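Local coordinates for putative oxidoreductase (Magnetospirillum magnetotacticum, PDB 3C1A), which is probably an NAD(P)-dependent oxidoreductase of the Gfo/Idh/MocA family, pairing a dinucleotide-binding Rossmann domain with a C-terminal sheet domain, its substrate left undefined, at residues His127-Leu130 against Phe131-Ala134; Thr275-Pro279 against Leu280-Val284; Ile75-Pro78 against Pro79-Ala83. One frame throughout, in Å; residues are numbered along the deposited sequence.

Interaction 1 of 3, residues His127-Leu130 against Phe131-Ala134; sequences HTQL and FNPA
Q129 and N132 meet through their side-chain amides. The two side chains run side by side and point the same way, with the amide planes only 23° apart. N132 ND2 donates to Q129 OE1 at 2.6 Å, approaching nearly along the C=O axis, though the N-H is bent from the line to the acceptor. Q129 has CG anti to its backbone N (chi1 -167°) and then bends at chi2 (75°), which swings the amide round so that OE1 meets N132 ND2. The other end of this amide, NE2, bonds a tetraethylene glycol molecule, probably from the crystallisation liquor.

Backbone bonds wind the chain between the two amides. F131 N donates to T128 O at 3.0 Å, and N132 N donates to Q129 O at 3.1 Å. The first of these turns comes from the short 3-10 segment 128-130, and the second carries the chain on to N132. The stretch follows the last strand of the Rossmann sheet and leads into helix 133-140. N132 is the N-cap of that helix. Its OD1 accepts from A134 N at 3.0 Å, an Asx turn, so one amide caps the helix with its oxygen and grips Q129 with its nitrogen.

The F131 ring lies against the backbone of the turn. Its CD2 is 3.4 Å from H127 O, and T128 O sits near the ring plane at its edge. Its apolar packing is on A283, L286 and P298.

Interaction 2 of 3, residues Thr275-Pro279 against Leu280-Val284; sequences TDEMP and LTRAV
E277 reaches forward along the start of helix 279-290 and lies across R282. Its chain is extended, with CG anti to the backbone N (chi1 -177°), and this carries the carboxylate over the first turn. OE1 meets R282 NH1 at 3.4 Å, a salt bridge with a weak hydrogen bond. The oxygen comes at the edge of the guanidinium, near its plane, while the carboxylate plane stands 85° to that group. E277 OE2 also touches R282 CA at 3.6 Å and T281 CG2 at 3.8 Å.

M278, present as selenomethionine, is the N-cap residue. Its carbonyl oxygen takes the hydrogen of R282 N at 2.9 Å in a nearly straight bond. Its side chain adds little, with CB 3.8 Å from T281 OG1.

P279 is the first residue of the helix, where a proline has no N-H to waste. P279 O accepts from A283 N at 2.9 Å, the next regular helical bond, and R282 CB packs against the same oxygen at 3.3 Å.

The stronger partners lie outside: E277 OE2 pairs with R285, and R282 NH2 with E136. R282 NH1 and R285 NH2 lie close together, and E277 probably helps to balance their charge. The E277-R282 pair is therefore one weak link in a surface network of charges.

Interaction 3 of 3, residues Ile75-Pro78 against Pro79-Ala83; sequences IATP and PATHA
T81 OG1 is held between two partners. It donates to P78 O at 2.7 Å, lying in the carbonyl plane, and accepts from T77 OG1 at 2.6 Å. Both threonines place the hydroxyl between the backbone N and the carbonyl carbon (chi1 60° for T77, 68° for T81), which brings the two oxygens together. P78 O takes a second bond from T81 N at 3.0 Å, its donor above the carbonyl plane. A valine at T81 would probably leave the T77 hydroxyl without its acceptor and P78 O with the backbone bond alone from this residue.

H82 closes the other side of the turn. Its NE2 donates to T77 O at 2.9 Å in a bent bond, with the oxygen tilted out of the ring plane. A water lies 2.7 Å from H82 NE2, in the plane of the ring, and ND1 bonds L102 O.

This loop leaves the end of strand 72-76 and enters helix 82-91, the opening connection of the beta-alpha-beta crossover that runs on to strand 95-99 in the Rossmann fold. In dinucleotide-binding folds such strand ends commonly border the cofactor site.

The packing gathers round the imidazole. P79 CA sits over the centre of one face, 3.5 Å above the ring plane. T77 OG1 is in plane at the ring edge, 3.5 Å from H82 CD2. I75 and H82 run antiparallel past one another, with I75 CG2 4.1 Å from H82 CD2.

From the N terminus the order is interaction 3, interaction 1, interaction 2. Each is a local turn of continuous chain, so they follow in series and none nests or crosses. Interaction 3 closes the bend from strand 72-76 of the parallel sheet into helix 82-91 of the Rossmann fold. Interaction 1 follows that sheet's edge strand 123-126 and starts helix 133-140. Interaction 2 starts helix 279-290 after the strands of the second, mixed sheet, and this helix returns to pack on strand 123-126 and helix 25-31. Interactions 1 and 2 touch, with F131 against R282 and A283. Interaction 3 stands apart, its centre about 21 Å from that of interaction 1.

Interaction 1 of 3, residues His127-Leu130 against Phe131-Ala134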
ATOM      1  N   HIS A 127       1.369  -2.494   0.004  1.00  9.94           N
ATOM      2  CA  HIS A 127       1.503  -1.067  -0.325  1.00 12.09           C
ATOM      3  C   HIS A 127       1.638  -1.076  -1.828  1.00 10.81           C
ATOM      4  O   HIS A 127       2.697  -1.344  -2.382  1.00 12.41           O
ATOM      5  CB  HIS A 127       2.745  -0.445   0.281  1.00 12.06           C
ATOM      6  CG  HIS A 127       2.723  -0.305   1.773  1.00 14.57           C
ATOM      7  ND1 HIS A 127       3.670  -0.896   2.574  1.00 16.54           N
ATOM      8  CD2 HIS A 127       1.912   0.401   2.606  1.00 12.59           C
ATOM      9  CE1 HIS A 127       3.432  -0.587   3.836  1.00 15.19           C
ATOM     10  NE2 HIS A 127       2.351   0.171   3.885  1.00 13.98           N
ATOM     11  N   THR A 128       0.548  -0.822  -2.488  1.00 12.94           N
ATOM     12  CA  THR A 128       0.451  -1.148  -3.907  1.00 14.64           C
ATOM     13  C   THR A 128       1.534  -0.464  -4.762  1.00 15.73           C
ATOM     14  O   THR A 128       1.992  -1.024  -5.755  1.00 16.81           O
ATOM     15  CB  THR A 128      -0.921  -0.770  -4.400  1.00 17.82           C
ATOM     16  OG1 THR A 128      -1.887  -1.308  -3.483  1.00 20.34           O
ATOM     17  CG2 THR A 128      -1.170  -1.323  -5.797  1.00 16.11           C
ATOM     18  N   GLN A 129       1.924   0.753  -4.397  1.00 17.25           N
ATOM     19  CA  GLN A 129       2.878   1.489  -5.237  1.00 17.11           C
ATOM     20  C   GLN A 129       4.215   0.787  -5.278  1.00 16.19           C
ATOM     21  O   GLN A 129       4.941   0.884  -6.249  1.00 14.13           O
ATOM     22  CB  GLN A 129       3.115   2.918  -4.738  1.00 20.48           C
ATOM     23  CG  GLN A 129       3.866   3.765  -5.813  1.00 22.35           C
ATOM     24  CD  GLN A 129       2.952   4.136  -6.924  1.00 21.91           C
ATOM     25  OE1 GLN A 129       2.939   3.491  -7.983  1.00 26.67           O
ATOM     26  NE2 GLN A 129       2.117   5.142  -6.686  1.00 23.16           N
ATOM     27  N   LEU A 130       4.559   0.111  -4.200  1.00 13.72           N
ATOM     28  CA  LEU A 130       5.843  -0.533  -4.130  1.00 15.65           C
ATOM     29  C   LEU A 130       5.928  -1.786  -5.009  1.00 15.11           C
ATOM     30  O   LEU A 130       6.986  -2.371  -5.106  1.00 16.17           O
ATOM     31  CB  LEU A 130       6.176  -0.864  -2.688  1.00 14.84           C
ATOM     32  CG  LEU A 130       6.168   0.319  -1.734  1.00 18.72           C
ATOM     33  CD1 LEU A 130       6.633  -0.165  -0.392  1.00 15.52           C
ATOM     34  CD2 LEU A 130       7.078   1.423  -2.228  1.00 14.09           C
ATOM     35  N   PHE A 131       4.801  -2.186  -5.621  1.00 14.58           N
ATOM     36  CA  PHE A 131       4.721  -3.286  -6.568  1.00 15.16           C
ATOM     37  C   PHE A 131       4.351  -2.778  -7.963  1.00 16.07           C
ATOM     38  O   PHE A 131       3.973  -3.555  -8.827  1.00 19.76           O
ATOM     39  CB  PHE A 131       3.639  -4.290  -6.098  1.00 13.18           C
ATOM     40  CG  PHE A 131       3.952  -4.947  -4.794  1.00 14.00           C
ATOM     41  CD1 PHE A 131       4.823  -6.033  -4.734  1.00 18.76           C
ATOM     42  CD2 PHE A 131       3.404  -4.472  -3.612  1.00 11.62           C
ATOM     43  CE1 PHE A 131       5.103  -6.659  -3.528  1.00 16.80           C
ATOM     44  CE2 PHE A 131       3.685  -5.116  -2.399  1.00 11.30           C
ATOM     45  CZ  PHE A 131       4.547  -6.190  -2.366  1.00 13.36           C
ATOM     46  N   ASN A 132       4.405  -1.464  -8.169  1.00 16.70           N
ATOM     47  CA  ASN A 132       4.044  -0.867  -9.448  1.00 15.49           C
ATOM     48  C   ASN A 132       5.277  -0.806 -10.341  1.00 15.66           C
ATOM     49  O   ASN A 132       6.289  -0.230  -9.942  1.00 14.02           O
ATOM     50  CB  ASN A 132       3.496   0.539  -9.177  1.00 15.79           C
ATOM     51  CG  ASN A 132       3.018   1.240 -10.434  1.00 13.95           C
ATOM     52  OD1 ASN A 132       3.239   0.774 -11.554  1.00 22.17           O
ATOM     53  ND2 ASN A 132       2.402   2.401 -10.255  1.00 20.20           N
ATOM     54  N   PRO A 133       5.224  -1.393 -11.560  1.00 15.83           N
ATOM     55  CA  PRO A 133       6.404  -1.231 -12.426  1.00 17.14           C
ATOM     56  C   PRO A 133       6.868   0.212 -12.727  1.00 17.15           C
ATOM     57  O   PRO A 133       8.038   0.422 -12.969  1.00 17.08           O
ATOM     58  CB  PRO A 133       5.977  -1.933 -13.727  1.00 17.54           C
ATOM     59  CG  PRO A 133       4.982  -2.954 -13.252  1.00 16.51           C
ATOM     60  CD  PRO A 133       4.200  -2.250 -12.199  1.00 15.77           C
ATOM     61  N   ALA A 134       5.971   1.184 -12.689  1.00 17.20           N
ATOM     62  CA  ALA A 134       6.351   2.561 -12.894  1.00 17.31           C
ATOM     63  C   ALA A 134       7.243   3.092 -11.745  1.00 17.04           C
ATOM     64  O   ALA A 134       8.163   3.865 -11.995  1.00 15.82           O
ATOM     65  CB  ALA A 134       5.097   3.422 -13.063  1.00 18.28           C
TER

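Interaction 2 of 3, residues Thr275-Pro279 against Leu280-Val284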
ATOM      1  N   THR A 275       6.727  -0.992 -18.131  1.00 25.71           N
ATOM      2  CA  THR A 275       6.007  -2.167 -18.591  1.00 26.85           C
ATOM      3  C   THR A 275       4.657  -2.282 -17.877  1.00 24.88           C
ATOM      4  O   THR A 275       4.378  -1.557 -16.917  1.00 23.23           O
ATOM      5  CB  THR A 275       6.865  -3.408 -18.411  1.00 27.33           C
ATOM      6  OG1 THR A 275       7.248  -3.535 -17.041  1.00 29.05           O
ATOM      7  CG2 THR A 275       8.121  -3.281 -19.293  1.00 29.00           C
ATOM      8  N   ASP A 276       3.805  -3.171 -18.375  1.00 21.05           N
ATOM      9  CA  ASP A 276       2.370  -3.017 -18.133  1.00 21.44           C
ATOM     10  C   ASP A 276       1.724  -3.982 -17.106  1.00 17.58           C
ATOM     11  O   ASP A 276       0.513  -3.977 -16.961  1.00 19.32           O
ATOM     12  CB  ASP A 276       1.638  -3.013 -19.477  1.00 22.69           C
ATOM     13  CG  ASP A 276       1.970  -1.756 -20.317  1.00 32.74           C
ATOM     14  OD1 ASP A 276       1.437  -0.665 -19.993  1.00 48.35           O
ATOM     15  OD2 ASP A 276       2.762  -1.860 -21.280  1.00 40.99           O
ATOM     16  N   GLU A 277       2.515  -4.779 -16.395  1.00 16.28           N
ATOM     17  CA  GLU A 277       1.928  -5.630 -15.376  1.00 16.81           C
ATOM     18  C   GLU A 277       1.197  -4.756 -14.375  1.00 16.21           C
ATOM     19  O   GLU A 277       1.700  -3.708 -13.964  1.00 15.75           O
ATOM     20  CB  GLU A 277       2.962  -6.513 -14.676  1.00 16.32           C
ATOM     21  CG  GLU A 277       2.333  -7.456 -13.646  1.00 14.40           C
ATOM     22  CD  GLU A 277       3.310  -8.438 -13.034  1.00 18.51           C
ATOM     23  OE1 GLU A 277       4.509  -8.150 -12.997  1.00 17.08           O
ATOM     24  OE2 GLU A 277       2.883  -9.519 -12.595  1.00 17.58           O
HETATM   25  N   MSE A 278      -0.009  -5.168 -13.997  1.00 14.91           N
HETATM   26  CA  MSE A 278      -0.755  -4.435 -12.992  1.00 21.08           C
HETATM   27  C   MSE A 278      -0.132  -4.544 -11.605  1.00 16.70           C
HETATM   28  O   MSE A 278       0.322  -5.602 -11.196  1.00 15.72           O
HETATM   29  CB  MSE A 278      -2.207  -4.850 -12.966  1.00 15.83           C
HETATM   30  CG  MSE A 278      -3.018  -3.908 -13.820  1.00 27.73           C
HETATM   31 SE   MSE A 278      -4.784  -4.122 -13.269  0.75 45.46          SE
HETATM   32  CE  MSE A 278      -5.014  -5.645 -13.966  1.00  2.00           C
ATOM     33  N   PRO A 279      -0.046  -3.420 -10.885  1.00 17.67           N
ATOM     34  CA  PRO A 279       0.580  -3.520  -9.572  1.00 16.75           C
ATOM     35  C   PRO A 279       0.041  -4.634  -8.679  1.00 17.45           C
ATOM     36  O   PRO A 279       0.839  -5.363  -8.089  1.00 17.51           O
ATOM     37  CB  PRO A 279       0.331  -2.139  -8.954  1.00 17.84           C
ATOM     38  CG  PRO A 279       0.235  -1.225 -10.144  1.00 14.51           C
ATOM     39  CD  PRO A 279      -0.426  -2.039 -11.219  1.00 17.93           C
ATOM     40  N   LEU A 280      -1.281  -4.765  -8.548  1.00 15.51           N
ATOM     41  CA  LEU A 280      -1.827  -5.793  -7.654  1.00 14.84           C
ATOM     42  C   LEU A 280      -1.506  -7.195  -8.150  1.00 14.19           C
ATOM     43  O   LEU A 280      -1.299  -8.110  -7.359  1.00 14.75           O
ATOM     44  CB  LEU A 280      -3.328  -5.618  -7.449  1.00 17.10           C
ATOM     45  CG  LEU A 280      -4.041  -6.592  -6.523  1.00 17.92           C
ATOM     46  CD1 LEU A 280      -3.456  -6.493  -5.144  1.00 13.69           C
ATOM     47  CD2 LEU A 280      -5.545  -6.288  -6.514  1.00 16.47           C
ATOM     48  N   THR A 281      -1.507  -7.382  -9.459  1.00 14.68           N
ATOM     49  CA  THR A 281      -1.109  -8.654 -10.007  1.00 14.57           C
ATOM     50  C   THR A 281       0.332  -8.954  -9.603  1.00 15.19           C
ATOM     51  O   THR A 281       0.625 -10.058  -9.138  1.00 11.07           O
ATOM     52  CB  THR A 281      -1.299  -8.702 -11.525  1.00 15.21           C
ATOM     53  OG1 THR A 281      -2.687  -8.493 -11.841  1.00 16.41           O
ATOM     54  CG2 THR A 281      -0.826 -10.025 -12.066  1.00 13.64           C
ATOM     55  N   ARG A 282       1.212  -7.953  -9.706  1.00 14.23           N
ATOM     56  CA  ARG A 282       2.596  -8.086  -9.275  1.00 12.74           C
ATOM     57  C   ARG A 282       2.759  -8.418  -7.825  1.00 11.58           C
ATOM     58  O   ARG A 282       3.544  -9.290  -7.494  1.00 12.60           O
ATOM     59  CB  ARG A 282       3.358  -6.805  -9.560  1.00 13.52           C
ATOM     60  CG  ARG A 282       4.872  -6.919  -9.406  1.00 11.70           C
ATOM     61  CD  ARG A 282       5.537  -5.825 -10.213  1.00 18.05           C
ATOM     62  NE  ARG A 282       6.964  -5.809  -9.965  1.00 26.44           N
ATOM     63  CZ  ARG A 282       7.867  -6.348 -10.770  1.00 44.15           C
ATOM     64  NH1 ARG A 282       7.516  -6.958 -11.900  1.00 53.45           N
ATOM     65  NH2 ARG A 282       9.145  -6.274 -10.437  1.00 48.86           N
ATOM     66  N   ALA A 283       2.025  -7.709  -6.953  1.00 13.56           N
ATOM     67  CA  ALA A 283       2.042  -7.963  -5.502  1.00 11.94           C
ATOM     68  C   ALA A 283       1.715  -9.410  -5.123  1.00 12.66           C
ATOM     69  O   ALA A 283       2.467 -10.054  -4.379  1.00 10.58           O
ATOM     70  CB  ALA A 283       1.075  -7.010  -4.803  1.00  9.84           C
ATOM     71  N   VAL A 284       0.574  -9.892  -5.610  1.00 12.93           N
ATOM     72  CA  VAL A 284       0.129 -11.261  -5.359  1.00 12.01           C
ATOM     73  C   VAL A 284       1.017 -12.316  -6.090  1.00 13.09           C
ATOM     74  O   VAL A 284       1.308 -13.378  -5.548  1.00 12.35           O
ATOM     75  CB  VAL A 284      -1.363 -11.411  -5.757  1.00 15.35           C
ATOM     76  CG1 VAL A 284      -1.861 -12.829  -5.513  1.00 16.95           C
ATOM     77  CG2 VAL A 284      -2.215 -10.400  -4.983  1.00 12.75           C
TER

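Interaction 3 of 3, residues Ile75-Pro78 against Pro79-Ala83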
ATOM      1  N   ILE A  75      -4.872 -11.001   4.191  1.00 11.61           N
ATOM      2  CA  ILE A  75      -5.754 -10.369   5.140  1.00 10.41           C
ATOM      3  C   ILE A  75      -6.216  -9.004   4.540  1.00 15.70           C
ATOM      4  O   ILE A  75      -5.469  -8.019   4.524  1.00 14.54           O
ATOM      5  CB  ILE A  75      -5.046 -10.248   6.560  1.00 13.47           C
ATOM      6  CG1 ILE A  75      -4.716 -11.651   7.100  1.00 15.21           C
ATOM      7  CG2 ILE A  75      -5.906  -9.534   7.532  1.00 11.55           C
ATOM      8  CD1 ILE A  75      -3.663 -11.661   8.213  1.00 13.05           C
ATOM      9  N   ALA A  76      -7.450  -8.985   4.031  1.00 14.21           N
ATOM     10  CA  ALA A  76      -8.068  -7.804   3.444  1.00 17.23           C
ATOM     11  C   ALA A  76      -9.336  -7.423   4.241  1.00 15.90           C
ATOM     12  O   ALA A  76     -10.435  -7.407   3.720  1.00 18.33           O
ATOM     13  CB  ALA A  76      -8.359  -8.078   1.989  1.00 15.44           C
ATOM     14  N   THR A  77      -9.153  -7.159   5.534  1.00 18.65           N
ATOM     15  CA  THR A  77     -10.224  -6.804   6.459  1.00 17.29           C
ATOM     16  C   THR A  77     -10.050  -5.311   6.878  1.00 18.41           C
ATOM     17  O   THR A  77      -9.042  -4.693   6.546  1.00 15.15           O
ATOM     18  CB  THR A  77     -10.208  -7.743   7.722  1.00 19.15           C
ATOM     19  OG1 THR A  77      -8.961  -7.634   8.415  1.00 15.96           O
ATOM     20  CG2 THR A  77     -10.449  -9.221   7.354  1.00 16.77           C
ATOM     21  N   PRO A  78     -11.027  -4.724   7.614  1.00 16.19           N
ATOM     22  CA  PRO A  78     -10.795  -3.356   8.073  1.00 16.46           C
ATOM     23  C   PRO A  78      -9.521  -3.343   8.912  1.00 15.23           C
ATOM     24  O   PRO A  78      -9.228  -4.337   9.586  1.00 13.67           O
ATOM     25  CB  PRO A  78     -12.040  -3.058   8.925  1.00 18.26           C
ATOM     26  CG  PRO A  78     -13.102  -3.937   8.307  1.00 13.33           C
ATOM     27  CD  PRO A  78     -12.345  -5.216   8.040  1.00 15.20           C
ATOM     28  N   PRO A  79      -8.756  -2.246   8.876  1.00 14.58           N
ATOM     29  CA  PRO A  79      -7.425  -2.259   9.489  1.00 11.50           C
ATOM     30  C   PRO A  79      -7.397  -2.464  10.980  1.00 12.43           C
ATOM     31  O   PRO A  79      -6.444  -3.033  11.458  1.00 13.52           O
ATOM     32  CB  PRO A  79      -6.840  -0.882   9.144  1.00 15.21           C
ATOM     33  CG  PRO A  79      -7.867  -0.157   8.383  1.00 12.80           C
ATOM     34  CD  PRO A  79      -9.095  -0.948   8.275  1.00 15.77           C
ATOM     35  N   ALA A  80      -8.426  -2.014  11.704  1.00 12.55           N
ATOM     36  CA  ALA A  80      -8.535  -2.258  13.143  1.00 10.79           C
ATOM     37  C   ALA A  80      -8.528  -3.764  13.477  1.00  9.50           C
ATOM     38  O   ALA A  80      -8.191  -4.124  14.552  1.00 13.95           O
ATOM     39  CB  ALA A  80      -9.795  -1.611  13.722  1.00 11.31           C
ATOM     40  N   THR A  81      -8.843  -4.624  12.511  1.00 12.13           N
ATOM     41  CA  THR A  81      -8.823  -6.069  12.749  1.00 11.98           C
ATOM     42  C   THR A  81      -7.540  -6.790  12.260  1.00 15.88           C
ATOM     43  O   THR A  81      -7.395  -8.022  12.436  1.00 17.01           O
ATOM     44  CB  THR A  81     -10.028  -6.741  12.115  1.00 12.75           C
ATOM     45  OG1 THR A  81      -9.937  -6.678  10.676  1.00 12.55           O
ATOM     46  CG2 THR A  81     -11.317  -6.106  12.614  1.00 12.47           C
ATOM     47  N   HIS A  82      -6.626  -6.035  11.638  1.00 13.36           N
ATOM     48  CA  HIS A  82      -5.414  -6.640  11.076  1.00 13.65           C
ATOM     49  C   HIS A  82      -4.544  -7.348  12.106  1.00 12.23           C
ATOM     50  O   HIS A  82      -4.083  -8.452  11.844  1.00 17.05           O
ATOM     51  CB  HIS A  82      -4.541  -5.640  10.324  1.00 13.23           C
ATOM     52  CG  HIS A  82      -5.108  -5.151   9.032  1.00  9.41           C
ATOM     53  ND1 HIS A  82      -4.504  -4.137   8.315  1.00 15.21           N
ATOM     54  CD2 HIS A  82      -6.202  -5.519   8.322  1.00 13.21           C
ATOM     55  CE1 HIS A  82      -5.198  -3.922   7.210  1.00  8.81           C
ATOM     56  NE2 HIS A  82      -6.249  -4.725   7.207  1.00 10.62           N
ATOM     57  N   ALA A  83      -4.283  -6.721  13.251  1.00 13.20           N
ATOM     58  CA  ALA A  83      -3.339  -7.267  14.200  1.00 11.66           C
ATOM     59  C   ALA A  83      -3.835  -8.639  14.735  1.00 14.01           C
ATOM     60  O   ALA A  83      -3.073  -9.594  14.815  1.00 14.87           O
ATOM     61  CB  ALA A  83      -3.116  -6.268  15.348  1.00 15.27           C
TER
HETATM   62  O   HOH W   1      -7.465  -3.638   5.016  1.00 41.02           O